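Local coordinates for phenylacetaldehyde dehydrogenase (PDB 4O5H), which probably oxidises phenylacetaldehyde to phenylacetate with NAD+ as the electron acceptor, as a member of the aldehyde dehydrogenase family, at residues M33-E38 against N235-Y240; S44-D49 against V62-E67; D69-V74 against S249-I254; D103-N108 against L218-L223. All blocks are in the same frame, centred on the assembly; numbering follows the deposited sequence.

Contact 1 of 4, residues M33-E38 against N235-Y240; sequences MLIGAE and NIVTGY
Leu34 and Ile236 face each other as an antiparallel hydrogen-bonded pair, a single bridge whose two backbone bonds fasten an N-terminal strand to the end of strand 234-236. The bond from Ile236 N to Leu34 O is the shorter at 2.8 Å; its partner, Leu34 N to Ile236 O, measures 3.1 Å and arrives on a lone pair of the carbonyl. Beside this bridge the chain of Met33 can be followed outward. Met33 CB rests on the carbonyl oxygen Ile236 O at 3.3 Å, and CG, placed beside the backbone N and anti to the carbonyl carbon (chi1 -63°), passes Thr238 OG1 at 3.6 Å. Met33 SD then lies against Val237 CA at 3.8 Å and accepts a weak, nearly straight hydrogen bond from Thr238 N. The hydroxyl of Thr238 has its main partner elsewhere, in the carbonyl of Pro63. At the other end Asn235 takes over the pairing with its side chain: OD1 receives Gly36 N at 2.8 Å, in the plane of the amide carbonyl, just where Ile35 to Glu38 form a type II' beta turn. Asn235 ND2 is bonded in turn to the carbonyls of Val205 and Gly232, which fixes the amide's rotation and leaves OD1 directed at the turn. The single bridge ties strand 33-35 to strand 234-236, which runs parallel to 204-208 in the large mixed sheet. Helix 215-227 packs against Leu34 and Ile236, while helix 67-82 lies against Asn235 and Val237.

Contact 2 of 4, residues S44-D49 against V62-E67; sequences SGRQLD and VPEADE
Gln47 and Pro63 form an antiparallel non-hydrogen-bonded pair with CA atoms 4.3 Å apart, and Leu48 and Val62 follow as the hydrogen-bonded pair. Leu48 N reaches Val62 O at 2.7 Å, Val62 N returns to Leu48 O at 3.0 Å, and beyond the proline, which has no N-H to give, Glu64 N donates to Arg46 O at an almost straight 173°. That last donor stands 44° out of the carbonyl plane, where both strands give way to loop. Leu48 and Val62 send their side chains to the same face, where CD1 of the leucine meets CG2 of the valine at 3.7 Å. The leucine holds CG between its backbone N and carbonyl carbon (chi1 62°), a crowded position that lays the branch across Val62. On the more exposed end Glu64 extends over Arg46. Glu64 OE1 lies 3.6 Å from Arg46 CD, while OE2 sits over one face of the guanidinium, toward the rim. The long salt bridge from Arg46 NE to Glu64 OE1 is one of charge alone: that oxygen lies well out of the guanidinium plane and no N-H points at it. A water joins Ser44 OG to Glu64 O, to which it donates, and the same hydroxyl accepts from Arg46 N in an ST turn. This is the open end of the beta hairpin formed by strands 47-52 and 57-63. Val62 packs on Leu215 and Leu218 of helix 215-227, Pro63 touches Met33 of strand 33-35, and the chain passes through Asp66, the N-cap, into helix 67-82.

Contact 3 of 4, residues D69-V74 against S249-I254; sequences DVQQAV and SRDPRI
Val74 is the apolar plug of this contact, pressed from helix 67-82 against a salt bridge wholly within the opposing loop. Val74 CG1, brought over the ion pair by standing anti to the backbone N (chi1 171°), meets Asp251 OD1 and OD2, each at 3.7 Å, and lies over one face of the Arg253 guanidinium, 3.7 Å from NE. CG2 touches Ile254 CG2, the two side chains crossing at about a right angle. What the valine covers is itself well bonded: Arg253 grips Asp251 side-on, NE donating to OD1 at 3.0 Å and NH2 to OD2 at 2.9 Å, both along syn lone pairs and within the guanidinium plane. Asp251 OD1 also accepts from Arg253 N through its anti lone pair, closing an Asx turn, so three bonds hold the carboxylate in place. Toward solvent the fit is slacker. Arg253 NH2 gives a weak, bent hydrogen bond (134°) to Gln71 O, and a water accepts from NH1 while reaching the same carbonyl only weakly. The exposed Gln71 runs past the guanidinium with CB 3.6 Å from Arg253 NH2, its amide plane nearly perpendicular to that of the arginine. The contact sets helix 67-82 against the turn that leads from helix 241-250 toward strand 256-260. Leu248 packs on Val74 and Ile254, Val206 of strand 204-208 lies against Val74, and Arg78 of helix 67-82 donates to the carbonyl of Arg253.

Contact 4 of 4, residues D103-N108 against L218-L223; sequences DLIEAN and LRLGEL. With EDO (1,2-ethanediol), chain H.
Leu223 supplies most of the apolar contact, its two methyl branches meeting Ile105 of helix 91-107 and Asn108 just past its end. Leu223 CD1 packs on Ile105 CG1 at 4.1 Å, while Leu223 CD2 approaches Asn108 ND2 at 4.0 Å. Ile105 CD1 also meets Leu220 CD1, 4.0 Å away, and Leu104 CD1 rests on the backbone oxygen Leu223 O at 3.6 Å. Leu220 reaches this meeting because its CG stands opposite the backbone N (chi1 177°). The polar groups find their bonds away from the opposite segment. Asn108 folds back so that ND2 donates to Leu104 O at 2.9 Å, which holds ND2 beside Leu223 CD2. Between the helices Asn108 OD1 comes no nearer than 3.9 Å to Arg219 NH2 and forms no bond, the amide and guanidinium planes 65° apart. Arg219 is engaged elsewhere, in salt bridges with Glu222 of its own helix and with Glu111 of helix 109-120. The exposed Asp103 takes no part in the packing; it pairs with Arg140 and takes hydrogen bonds from an ethanediol probably derived from the crystallisation liquor: O1 reaches OD2 at 2.9 Å, and the bond from O2 to OD1 is weak. The short helical segments cross at 125°, their axes 10.5 Å apart. The layering is consistent with the Rossmann-like NAD-binding domain of aldehyde dehydrogenases, with helix 215-227 between strand 234-236 and an outer layer of helices.

How the contacts relate
Contacts 1 and 3 are the buried ones, whereas contacts 2 and 4 are only partly buried. Contacts 1 and 2 each touch all the others. Contact 1 does so through Thr238 and Met33 to contact 2, Val237 and Ile35 to Ala73 of contact 3, and Ile236 to Leu218 and Gly221 of contact 4; Val62 of contact 2 also packs on Leu218. Helix 67-82 begins in contact 2 and packs in contact 3, and Glu67 of contact 2 pairs with Arg250 of contact 3 in a salt bridge. Contacts 3 and 4 do not touch. Chemistry follows the elements: backbone pairing in contacts 1 and 2, a valine laid on an ion pair in 3, and leucine and isoleucine between helices in 4.

Contact 1 of 4, residues M33-E38 against N235-Y240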
loop_
_atom_site.group_PDB
_atom_site.type_symbol
_atom_site.label_atom_id
_atom_site.label_comp_id
_atom_site.label_asym_id
_atom_site.label_seq_id
_atom_site.Cartn_x
_atom_site.Cartn_y
_atom_site.Cartn_z
ATOM N N MET A 33 -9.773 -10.244 -27.922
ATOM C CA MET A 33 -9.158 -9.376 -26.913
ATOM C C MET A 33 -8.838 -8.010 -27.527
ATOM O O MET A 33 -8.645 -7.906 -28.722
ATOM C CB MET A 33 -7.837 -9.969 -26.430
ATOM C CG MET A 33 -8.010 -11.281 -25.750
ATOM S SD MET A 33 -6.486 -11.960 -25.139
ATOM C CE MET A 33 -5.670 -12.605 -26.611
ATOM N N LEU A 34 -8.671 -7.008 -26.680
ATOM C CA LEU A 34 -8.234 -5.685 -27.126
ATOM C C LEU A 34 -6.787 -5.468 -26.706
ATOM O O LEU A 34 -6.500 -5.316 -25.501
ATOM C CB LEU A 34 -9.132 -4.612 -26.512
ATOM C CG LEU A 34 -8.736 -3.162 -26.819
ATOM C CD1 LEU A 34 -8.745 -2.922 -28.308
ATOM C CD2 LEU A 34 -9.675 -2.195 -26.138
ATOM N N ILE A 35 -5.883 -5.531 -27.667
ATOM C CA ILE A 35 -4.462 -5.441 -27.385
ATOM C C ILE A 35 -3.867 -4.323 -28.228
ATOM O O ILE A 35 -3.707 -4.456 -29.450
ATOM C CB ILE A 35 -3.753 -6.783 -27.649
ATOM C CG1 ILE A 35 -4.346 -7.809 -26.707
ATOM C CG2 ILE A 35 -2.238 -6.672 -27.439
ATOM C CD1 ILE A 35 -3.817 -9.199 -26.859
ATOM N N GLY A 36 -3.583 -3.206 -27.580
ATOM C CA GLY A 36 -3.132 -2.029 -28.295
ATOM C C GLY A 36 -4.189 -1.577 -29.300
ATOM O O GLY A 36 -5.373 -1.512 -28.969
ATOM N N ALA A 37 -3.755 -1.317 -30.536
ATOM C CA ALA A 37 -4.634 -0.862 -31.588
ATOM C C ALA A 37 -5.457 -1.974 -32.257
ATOM O O ALA A 37 -6.287 -1.674 -33.114
ATOM C CB ALA A 37 -3.845 -0.118 -32.628
ATOM N N GLU A 38 -5.297 -3.225 -31.847
ATOM C CA GLU A 38 -6.002 -4.330 -32.514
ATOM C C GLU A 38 -6.886 -5.155 -31.621
ATOM O O GLU A 38 -6.539 -5.441 -30.482
ATOM C CB GLU A 38 -4.987 -5.258 -33.167
ATOM C CG GLU A 38 -4.293 -4.550 -34.280
ATOM C CD GLU A 38 -3.051 -5.222 -34.799
ATOM O OE1 GLU A 38 -2.599 -6.252 -34.244
ATOM O OE2 GLU A 38 -2.527 -4.682 -35.803
ATOM N N ASN A 235 -6.324 -1.996 -22.395
ATOM C CA ASN A 235 -6.136 -3.293 -23.040
ATOM C C ASN A 235 -6.853 -4.330 -22.204
ATOM O O ASN A 235 -6.917 -4.205 -20.976
ATOM C CB ASN A 235 -4.657 -3.635 -23.080
ATOM C CG ASN A 235 -3.821 -2.512 -23.648
ATOM O OD1 ASN A 235 -3.677 -2.410 -24.866
ATOM N ND2 ASN A 235 -3.388 -1.590 -22.794
ATOM N N ILE A 236 -7.466 -5.305 -22.866
ATOM C CA ILE A 236 -8.317 -6.289 -22.198
ATOM C C ILE A 236 -7.959 -7.683 -22.649
ATOM O O ILE A 236 -8.117 -8.025 -23.824
ATOM C CB ILE A 236 -9.789 -6.056 -22.464
ATOM C CG1 ILE A 236 -10.177 -4.628 -22.083
ATOM C CG2 ILE A 236 -10.657 -7.018 -21.629
ATOM C CD1 ILE A 236 -11.602 -4.212 -22.435
ATOM N N VAL A 237 -7.499 -8.501 -21.706
ATOM C CA VAL A 237 -7.024 -9.849 -22.003
ATOM C C VAL A 237 -7.855 -10.864 -21.274
ATOM O O VAL A 237 -8.076 -10.708 -20.075
ATOM C CB VAL A 237 -5.530 -10.044 -21.644
ATOM C CG1 VAL A 237 -4.651 -9.217 -22.562
ATOM C CG2 VAL A 237 -5.203 -9.633 -20.230
ATOM N N THR A 238 -8.304 -11.911 -21.968
ATOM C CA THR A 238 -9.229 -12.899 -21.364
ATOM C C THR A 238 -8.469 -14.193 -21.194
ATOM O O THR A 238 -7.504 -14.426 -21.912
ATOM C CB THR A 238 -10.450 -13.137 -22.246
ATOM O OG1 THR A 238 -10.046 -13.357 -23.624
ATOM C CG2 THR A 238 -11.387 -11.935 -22.182
ATOM N N GLY A 239 -8.848 -14.983 -20.191
ATOM C CA GLY A 239 -8.179 -16.270 -19.931
ATOM C C GLY A 239 -8.207 -16.690 -18.489
ATOM O O GLY A 239 -8.898 -16.066 -17.682
ATOM N N TYR A 240 -7.394 -17.691 -18.138
ATOM C CA TYR A 240 -7.381 -18.221 -16.790
ATOM C C TYR A 240 -6.547 -17.397 -15.848
ATOM O O TYR A 240 -5.515 -16.832 -16.232
ATOM C CB TYR A 240 -6.858 -19.653 -16.786
ATOM C CG TYR A 240 -7.724 -20.594 -17.551
ATOM C CD1 TYR A 240 -8.979 -20.905 -17.072
ATOM C CD2 TYR A 240 -7.300 -21.185 -18.760
ATOM C CE1 TYR A 240 -9.804 -21.769 -17.760
ATOM C CE2 TYR A 240 -8.133 -22.054 -19.454
ATOM C CZ TYR A 240 -9.370 -22.329 -18.945
ATOM O OH TYR A 240 -10.227 -23.165 -19.603
#

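Contact 2 of 4, residues S44-D49 against V62-E67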
loop_
_atom_site.group_PDB
_atom_site.type_symbol
_atom_site.label_atom_id
_atom_site.label_comp_id
_atom_site.label_asym_id
_atom_site.label_seq_id
_atom_site.Cartn_x
_atom_site.Cartn_y
_atom_site.Cartn_z
ATOM N N SER A 44 -2.038 -18.546 -29.603
ATOM C CA SER A 44 -2.215 -19.984 -29.761
ATOM C C SER A 44 -3.475 -20.334 -30.579
ATOM O O SER A 44 -3.674 -21.473 -30.935
ATOM C CB SER A 44 -2.346 -20.636 -28.377
ATOM O OG SER A 44 -3.569 -20.256 -27.758
ATOM N N GLY A 45 -4.346 -19.369 -30.811
ATOM C CA GLY A 45 -5.677 -19.683 -31.268
ATOM C C GLY A 45 -6.647 -20.278 -30.216
ATOM O O GLY A 45 -7.802 -20.453 -30.524
ATOM N N ARG A 46 -6.215 -20.598 -29.002
ATOM C CA ARG A 46 -7.094 -21.268 -28.050
ATOM C C ARG A 46 -8.206 -20.365 -27.566
ATOM O O ARG A 46 -8.055 -19.149 -27.488
ATOM C CB ARG A 46 -6.329 -21.824 -26.833
ATOM C CG ARG A 46 -5.575 -23.149 -27.116
ATOM C CD ARG A 46 -5.069 -23.843 -25.842
ATOM N NE ARG A 46 -3.903 -23.155 -25.360
ATOM C CZ ARG A 46 -2.941 -23.699 -24.607
ATOM N NH1 ARG A 46 -2.974 -24.979 -24.226
ATOM N NH2 ARG A 46 -1.923 -22.942 -24.217
ATOM N N GLN A 47 -9.330 -20.988 -27.224
ATOM C CA GLN A 47 -10.461 -20.261 -26.709
ATOM C C GLN A 47 -11.037 -20.928 -25.477
ATOM O O GLN A 47 -10.897 -22.114 -25.280
ATOM C CB GLN A 47 -11.569 -20.219 -27.757
ATOM C CG GLN A 47 -11.263 -19.427 -28.999
ATOM C CD GLN A 47 -12.369 -19.577 -30.020
ATOM O OE1 GLN A 47 -12.478 -20.615 -30.675
ATOM N NE2 GLN A 47 -13.207 -18.591 -30.122
ATOM N N LEU A 48 -11.746 -20.163 -24.682
ATOM C CA LEU A 48 -12.529 -20.788 -23.620
ATOM C C LEU A 48 -14.000 -20.478 -23.724
ATOM O O LEU A 48 -14.403 -19.464 -24.257
ATOM C CB LEU A 48 -11.955 -20.465 -22.258
ATOM C CG LEU A 48 -11.937 -19.020 -21.886
ATOM C CD1 LEU A 48 -13.250 -18.653 -21.239
ATOM C CD2 LEU A 48 -10.821 -18.805 -20.905
ATOM N N ASP A 49 -14.804 -21.424 -23.260
ATOM C CA ASP A 49 -16.249 -21.317 -23.291
ATOM C C ASP A 49 -16.801 -20.345 -22.281
ATOM O O ASP A 49 -16.351 -20.291 -21.169
ATOM C CB ASP A 49 -16.888 -22.667 -22.998
ATOM C CG ASP A 49 -16.677 -23.667 -24.101
ATOM O OD1 ASP A 49 -16.352 -23.307 -25.261
ATOM O OD2 ASP A 49 -16.867 -24.845 -23.790
ATOM N N VAL A 62 -14.384 -16.996 -25.912
ATOM C CA VAL A 62 -13.430 -15.872 -25.915
ATOM C C VAL A 62 -11.999 -16.416 -25.971
ATOM O O VAL A 62 -11.774 -17.599 -25.657
ATOM C CB VAL A 62 -13.603 -14.949 -24.697
ATOM C CG1 VAL A 62 -15.024 -14.401 -24.655
ATOM C CG2 VAL A 62 -13.228 -15.653 -23.403
ATOM N N PRO A 63 -11.019 -15.565 -26.348
ATOM C CA PRO A 63 -9.666 -16.042 -26.334
ATOM C C PRO A 63 -9.181 -16.494 -24.968
ATOM O O PRO A 63 -9.515 -15.882 -23.950
ATOM C CB PRO A 63 -8.855 -14.854 -26.829
ATOM C CG PRO A 63 -9.832 -14.110 -27.696
ATOM C CD PRO A 63 -11.104 -14.212 -26.891
ATOM N N GLU A 64 -8.349 -17.535 -24.993
ATOM C CA GLU A 64 -7.626 -18.005 -23.827
ATOM C C GLU A 64 -6.153 -17.553 -23.912
ATOM O O GLU A 64 -5.310 -18.231 -24.501
ATOM C CB GLU A 64 -7.705 -19.524 -23.762
ATOM C CG GLU A 64 -7.092 -20.057 -22.481
ATOM C CD GLU A 64 -6.489 -21.428 -22.606
ATOM O OE1 GLU A 64 -7.016 -22.325 -23.280
ATOM O OE2 GLU A 64 -5.457 -21.597 -22.002
ATOM N N ALA A 65 -5.857 -16.405 -23.302
ATOM C CA ALA A 65 -4.534 -15.769 -23.407
ATOM C C ALA A 65 -3.504 -16.506 -22.596
ATOM O O ALA A 65 -3.818 -17.034 -21.555
ATOM C CB ALA A 65 -4.593 -14.345 -22.917
ATOM N N ASP A 66 -2.286 -16.572 -23.108
ATOM C CA ASP A 66 -1.151 -17.026 -22.303
ATOM C C ASP A 66 -0.229 -15.832 -22.028
ATOM O O ASP A 66 -0.583 -14.669 -22.312
ATOM C CB ASP A 66 -0.468 -18.286 -22.905
ATOM C CG ASP A 66 0.324 -18.011 -24.198
ATOM O OD1 ASP A 66 0.586 -16.866 -24.569
ATOM O OD2 ASP A 66 0.699 -18.973 -24.889
ATOM N N GLU A 67 0.932 -16.126 -21.478
ATOM C CA GLU A 67 1.911 -15.136 -21.116
ATOM C C GLU A 67 2.329 -14.245 -22.301
ATOM O O GLU A 67 2.551 -13.027 -22.128
ATOM C CB GLU A 67 3.136 -15.859 -20.502
ATOM C CG GLU A 67 4.096 -14.912 -19.827
ATOM C CD GLU A 67 5.074 -15.625 -18.867
ATOM O OE1 GLU A 67 5.615 -16.685 -19.267
ATOM O OE2 GLU A 67 5.317 -15.106 -17.724
HETATM O O HOH W 1 -3.187 -19.597 -25.195
#

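Contact 3 of 4, residues D69-V74 against S249-I254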
loop_
_atom_site.group_PDB
_atom_site.type_symbol
_atom_site.label_atom_id
_atom_site.label_comp_id
_atom_site.label_asym_id
_atom_site.label_seq_id
_atom_site.Cartn_x
_atom_site.Cartn_y
_atom_site.Cartn_z
ATOM N N ASP A 69 0.511 -13.262 -24.866
ATOM C CA ASP A 69 -0.530 -12.272 -25.134
ATOM C C ASP A 69 -0.522 -11.181 -24.051
ATOM O O ASP A 69 -0.690 -9.988 -24.336
ATOM C CB ASP A 69 -1.918 -12.938 -25.237
ATOM C CG ASP A 69 -1.917 -14.125 -26.193
ATOM O OD1 ASP A 69 -1.641 -13.932 -27.410
ATOM O OD2 ASP A 69 -2.146 -15.251 -25.732
ATOM N N VAL A 70 -0.345 -11.591 -22.822
ATOM C CA VAL A 70 -0.312 -10.629 -21.697
ATOM C C VAL A 70 0.877 -9.688 -21.864
ATOM O O VAL A 70 0.725 -8.490 -21.707
ATOM C CB VAL A 70 -0.247 -11.322 -20.344
ATOM C CG1 VAL A 70 -0.018 -10.310 -19.221
ATOM C CG2 VAL A 70 -1.526 -12.087 -20.080
ATOM N N GLN A 71 2.037 -10.242 -22.189
ATOM C CA GLN A 71 3.222 -9.414 -22.465
ATOM C C GLN A 71 2.989 -8.405 -23.584
ATOM O O GLN A 71 3.418 -7.278 -23.477
ATOM C CB GLN A 71 4.422 -10.269 -22.800
ATOM C CG GLN A 71 4.978 -10.943 -21.547
ATOM C CD GLN A 71 5.917 -12.062 -21.855
ATOM O OE1 GLN A 71 6.098 -12.466 -23.002
ATOM N NE2 GLN A 71 6.533 -12.577 -20.828
ATOM N N GLN A 72 2.277 -8.793 -24.633
ATOM C CA GLN A 72 1.927 -7.830 -25.709
ATOM C C GLN A 72 1.036 -6.704 -25.214
ATOM O O GLN A 72 1.184 -5.561 -25.622
ATOM C CB GLN A 72 1.257 -8.502 -26.897
ATOM C CG GLN A 72 2.193 -9.448 -27.589
ATOM C CD GLN A 72 3.322 -8.756 -28.337
ATOM O OE1 GLN A 72 3.250 -7.562 -28.690
ATOM N NE2 GLN A 72 4.400 -9.470 -28.515
ATOM N N ALA A 73 0.056 -7.038 -24.403
ATOM C CA ALA A 73 -0.833 -6.032 -23.819
ATOM C C ALA A 73 -0.083 -5.036 -22.916
ATOM O O ALA A 73 -0.344 -3.832 -22.953
ATOM C CB ALA A 73 -1.962 -6.695 -23.037
ATOM N N VAL A 74 0.823 -5.565 -22.098
ATOM C CA VAL A 74 1.651 -4.739 -21.247
ATOM C C VAL A 74 2.542 -3.844 -22.085
ATOM O O VAL A 74 2.646 -2.677 -21.787
ATOM C CB VAL A 74 2.448 -5.611 -20.259
ATOM C CG1 VAL A 74 3.477 -4.778 -19.509
ATOM C CG2 VAL A 74 1.471 -6.281 -19.238
ATOM N N SER A 249 0.546 -10.274 -13.139
ATOM C CA SER A 249 1.102 -9.929 -11.823
ATOM C C SER A 249 2.621 -9.925 -11.751
ATOM O O SER A 249 3.202 -9.114 -11.005
ATOM C CB SER A 249 0.532 -10.833 -10.707
ATOM O OG SER A 249 1.053 -12.160 -10.777
ATOM N N ARG A 250 3.281 -10.787 -12.536
ATOM C CA ARG A 250 4.735 -10.923 -12.508
ATOM C C ARG A 250 5.464 -9.995 -13.481
ATOM O O ARG A 250 6.695 -9.965 -13.503
ATOM C CB ARG A 250 5.149 -12.342 -12.930
ATOM C CG ARG A 250 4.657 -13.492 -12.117
ATOM C CD ARG A 250 5.411 -14.780 -12.538
ATOM N NE ARG A 250 5.208 -15.097 -13.973
ATOM C CZ ARG A 250 4.234 -15.884 -14.450
ATOM N NH1 ARG A 250 3.370 -16.448 -13.619
ATOM N NH2 ARG A 250 4.113 -16.104 -15.751
ATOM N N ASP A 251 4.733 -9.275 -14.333
ATOM C CA ASP A 251 5.388 -8.503 -15.360
ATOM C C ASP A 251 6.079 -7.309 -14.713
ATOM O O ASP A 251 5.435 -6.530 -14.047
ATOM C CB ASP A 251 4.405 -8.063 -16.443
ATOM C CG ASP A 251 5.096 -7.636 -17.716
ATOM O OD1 ASP A 251 5.982 -6.781 -17.671
ATOM O OD2 ASP A 251 4.740 -8.166 -18.808
ATOM N N PRO A 252 7.410 -7.153 -14.917
ATOM C CA PRO A 252 8.077 -6.043 -14.227
ATOM C C PRO A 252 7.779 -4.711 -14.865
ATOM O O PRO A 252 8.187 -3.692 -14.354
ATOM C CB PRO A 252 9.578 -6.400 -14.330
ATOM C CG PRO A 252 9.665 -7.293 -15.560
ATOM C CD PRO A 252 8.374 -8.087 -15.540
ATOM N N ARG A 253 7.078 -4.696 -15.991
ATOM C CA ARG A 253 6.779 -3.429 -16.682
ATOM C C ARG A 253 5.469 -2.787 -16.281
ATOM O O ARG A 253 5.164 -1.683 -16.749
ATOM C CB ARG A 253 6.835 -3.594 -18.212
ATOM C CG ARG A 253 8.144 -4.153 -18.725
ATOM C CD ARG A 253 7.990 -4.634 -20.157
ATOM N NE ARG A 253 6.990 -5.725 -20.237
ATOM C CZ ARG A 253 6.526 -6.225 -21.396
ATOM N NH1 ARG A 253 6.926 -5.724 -22.581
ATOM N NH2 ARG A 253 5.637 -7.213 -21.390
ATOM N N ILE A 254 4.663 -3.463 -15.439
ATOM C CA ILE A 254 3.586 -2.768 -14.760
ATOM C C ILE A 254 4.143 -2.034 -13.540
ATOM O O ILE A 254 5.177 -2.404 -12.999
ATOM C CB ILE A 254 2.394 -3.678 -14.399
ATOM C CG1 ILE A 254 2.741 -4.715 -13.341
ATOM C CG2 ILE A 254 1.864 -4.360 -15.630
ATOM C CD1 ILE A 254 1.517 -5.319 -12.682
HETATM O O HOH W 2 6.592 -7.504 -24.826
#

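Contact 4 of 4, residues D103-N108 against L218-L223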
loop_
_atom_site.group_PDB
_atom_site.type_symbol
_atom_site.label_atom_id
_atom_site.label_comp_id
_atom_site.label_asym_id
_atom_site.label_seq_id
_atom_site.Cartn_x
_atom_site.Cartn_y
_atom_site.Cartn_z
ATOM N N ASP A 103 -21.767 8.401 -20.557
ATOM C CA ASP A 103 -22.995 8.501 -21.352
ATOM C C ASP A 103 -23.222 7.274 -22.251
ATOM O O ASP A 103 -24.343 6.805 -22.378
ATOM C CB ASP A 103 -22.956 9.749 -22.221
ATOM C CG ASP A 103 -23.209 11.030 -21.440
ATOM O OD1 ASP A 103 -23.809 10.980 -20.340
ATOM O OD2 ASP A 103 -22.841 12.118 -21.995
ATOM N N LEU A 104 -22.159 6.775 -22.888
ATOM C CA LEU A 104 -22.276 5.600 -23.738
ATOM C C LEU A 104 -22.730 4.375 -22.944
ATOM O O LEU A 104 -23.504 3.586 -23.453
ATOM C CB LEU A 104 -20.959 5.307 -24.461
ATOM C CG LEU A 104 -20.546 6.260 -25.580
ATOM C CD1 LEU A 104 -19.141 5.954 -26.048
ATOM C CD2 LEU A 104 -21.479 6.142 -26.780
ATOM N N ILE A 105 -22.250 4.227 -21.709
ATOM C CA ILE A 105 -22.681 3.117 -20.861
ATOM C C ILE A 105 -24.190 3.232 -20.574
ATOM O O ILE A 105 -24.926 2.284 -20.773
ATOM C CB ILE A 105 -21.876 3.040 -19.559
ATOM C CG1 ILE A 105 -20.418 2.629 -19.888
ATOM C CG2 ILE A 105 -22.527 2.084 -18.562
ATOM C CD1 ILE A 105 -19.445 2.891 -18.753
ATOM N N GLU A 106 -24.609 4.431 -20.162
ATOM C CA GLU A 106 -26.001 4.689 -19.925
ATOM C C GLU A 106 -26.860 4.489 -21.173
ATOM O O GLU A 106 -27.961 3.983 -21.070
ATOM C CB GLU A 106 -26.176 6.093 -19.349
ATOM C CG GLU A 106 -25.691 6.155 -17.891
ATOM C CD GLU A 106 -25.658 7.545 -17.295
ATOM O OE1 GLU A 106 -25.836 8.544 -18.006
ATOM O OE2 GLU A 106 -25.418 7.655 -16.083
ATOM N N ALA A 107 -26.342 4.888 -22.339
ATOM C CA ALA A 107 -27.124 4.752 -23.588
ATOM C C ALA A 107 -27.334 3.288 -23.934
ATOM O O ALA A 107 -28.260 2.952 -24.627
ATOM C CB ALA A 107 -26.441 5.501 -24.758
ATOM N N ASN A 108 -26.434 2.421 -23.491
ATOM C CA ASN A 108 -26.494 1.018 -23.833
ATOM C C ASN A 108 -26.697 0.144 -22.597
ATOM O O ASN A 108 -26.262 -1.000 -22.557
ATOM C CB ASN A 108 -25.199 0.624 -24.562
ATOM C CG ASN A 108 -25.061 1.325 -25.911
ATOM O OD1 ASN A 108 -25.678 0.923 -26.874
ATOM N ND2 ASN A 108 -24.271 2.390 -25.953
ATOM N N LEU A 218 -15.440 -7.054 -22.487
ATOM C CA LEU A 218 -15.216 -6.932 -23.908
ATOM C C LEU A 218 -16.148 -5.876 -24.503
ATOM O O LEU A 218 -15.697 -5.091 -25.310
ATOM C CB LEU A 218 -15.347 -8.277 -24.649
ATOM C CG LEU A 218 -14.279 -9.315 -24.198
ATOM C CD1 LEU A 218 -14.486 -10.622 -24.910
ATOM C CD2 LEU A 218 -12.861 -8.803 -24.461
ATOM N N ARG A 219 -17.407 -5.845 -24.103
ATOM C CA ARG A 219 -18.326 -4.842 -24.654
ATOM C C ARG A 219 -17.913 -3.455 -24.190
ATOM O O ARG A 219 -17.953 -2.522 -24.959
ATOM C CB ARG A 219 -19.788 -5.157 -24.285
ATOM C CG ARG A 219 -20.807 -4.208 -24.916
ATOM C CD ARG A 219 -20.910 -4.348 -26.420
ATOM N NE ARG A 219 -22.051 -3.536 -26.891
ATOM C CZ ARG A 219 -21.966 -2.413 -27.587
ATOM N NH1 ARG A 219 -20.801 -1.947 -28.028
ATOM N NH2 ARG A 219 -23.067 -1.749 -27.845
ATOM N N LEU A 220 -17.452 -3.342 -22.963
ATOM C CA LEU A 220 -16.944 -2.090 -22.435
ATOM C C LEU A 220 -15.722 -1.619 -23.237
ATOM O O LEU A 220 -15.616 -0.463 -23.535
ATOM C CB LEU A 220 -16.565 -2.217 -20.959
ATOM C CG LEU A 220 -15.950 -0.976 -20.308
ATOM C CD1 LEU A 220 -16.933 0.180 -20.227
ATOM C CD2 LEU A 220 -15.474 -1.336 -18.938
ATOM N N GLY A 221 -14.876 -2.535 -23.654
ATOM C CA GLY A 221 -13.774 -2.224 -24.612
ATOM C C GLY A 221 -14.223 -1.533 -25.873
ATOM O O GLY A 221 -13.629 -0.562 -26.286
ATOM N N GLU A 222 -15.321 -2.016 -26.454
ATOM C CA GLU A 222 -15.938 -1.384 -27.626
ATOM C C GLU A 222 -16.367 0.057 -27.295
ATOM O O GLU A 222 -16.125 0.982 -28.097
ATOM C CB GLU A 222 -17.132 -2.185 -28.110
ATOM C CG GLU A 222 -16.763 -3.618 -28.544
ATOM C CD GLU A 222 -17.934 -4.380 -29.127
ATOM O OE1 GLU A 222 -19.037 -3.821 -29.216
ATOM O OE2 GLU A 222 -17.755 -5.559 -29.512
ATOM N N LEU A 223 -16.983 0.256 -26.124
ATOM C CA LEU A 223 -17.461 1.581 -25.747
ATOM C C LEU A 223 -16.264 2.534 -25.494
ATOM O O LEU A 223 -16.327 3.723 -25.790
ATOM C CB LEU A 223 -18.400 1.494 -24.508
ATOM C CG LEU A 223 -19.668 0.630 -24.696
ATOM C CD1 LEU A 223 -20.502 0.634 -23.434
ATOM C CD2 LEU A 223 -20.519 1.109 -25.854
HETATM C C1 EDO H . -24.114 14.484 -19.787
HETATM O O1 EDO H . -22.727 14.080 -19.856
HETATM C C2 EDO H . -24.901 13.824 -18.635
HETATM O O2 EDO H . -26.010 12.959 -19.042
#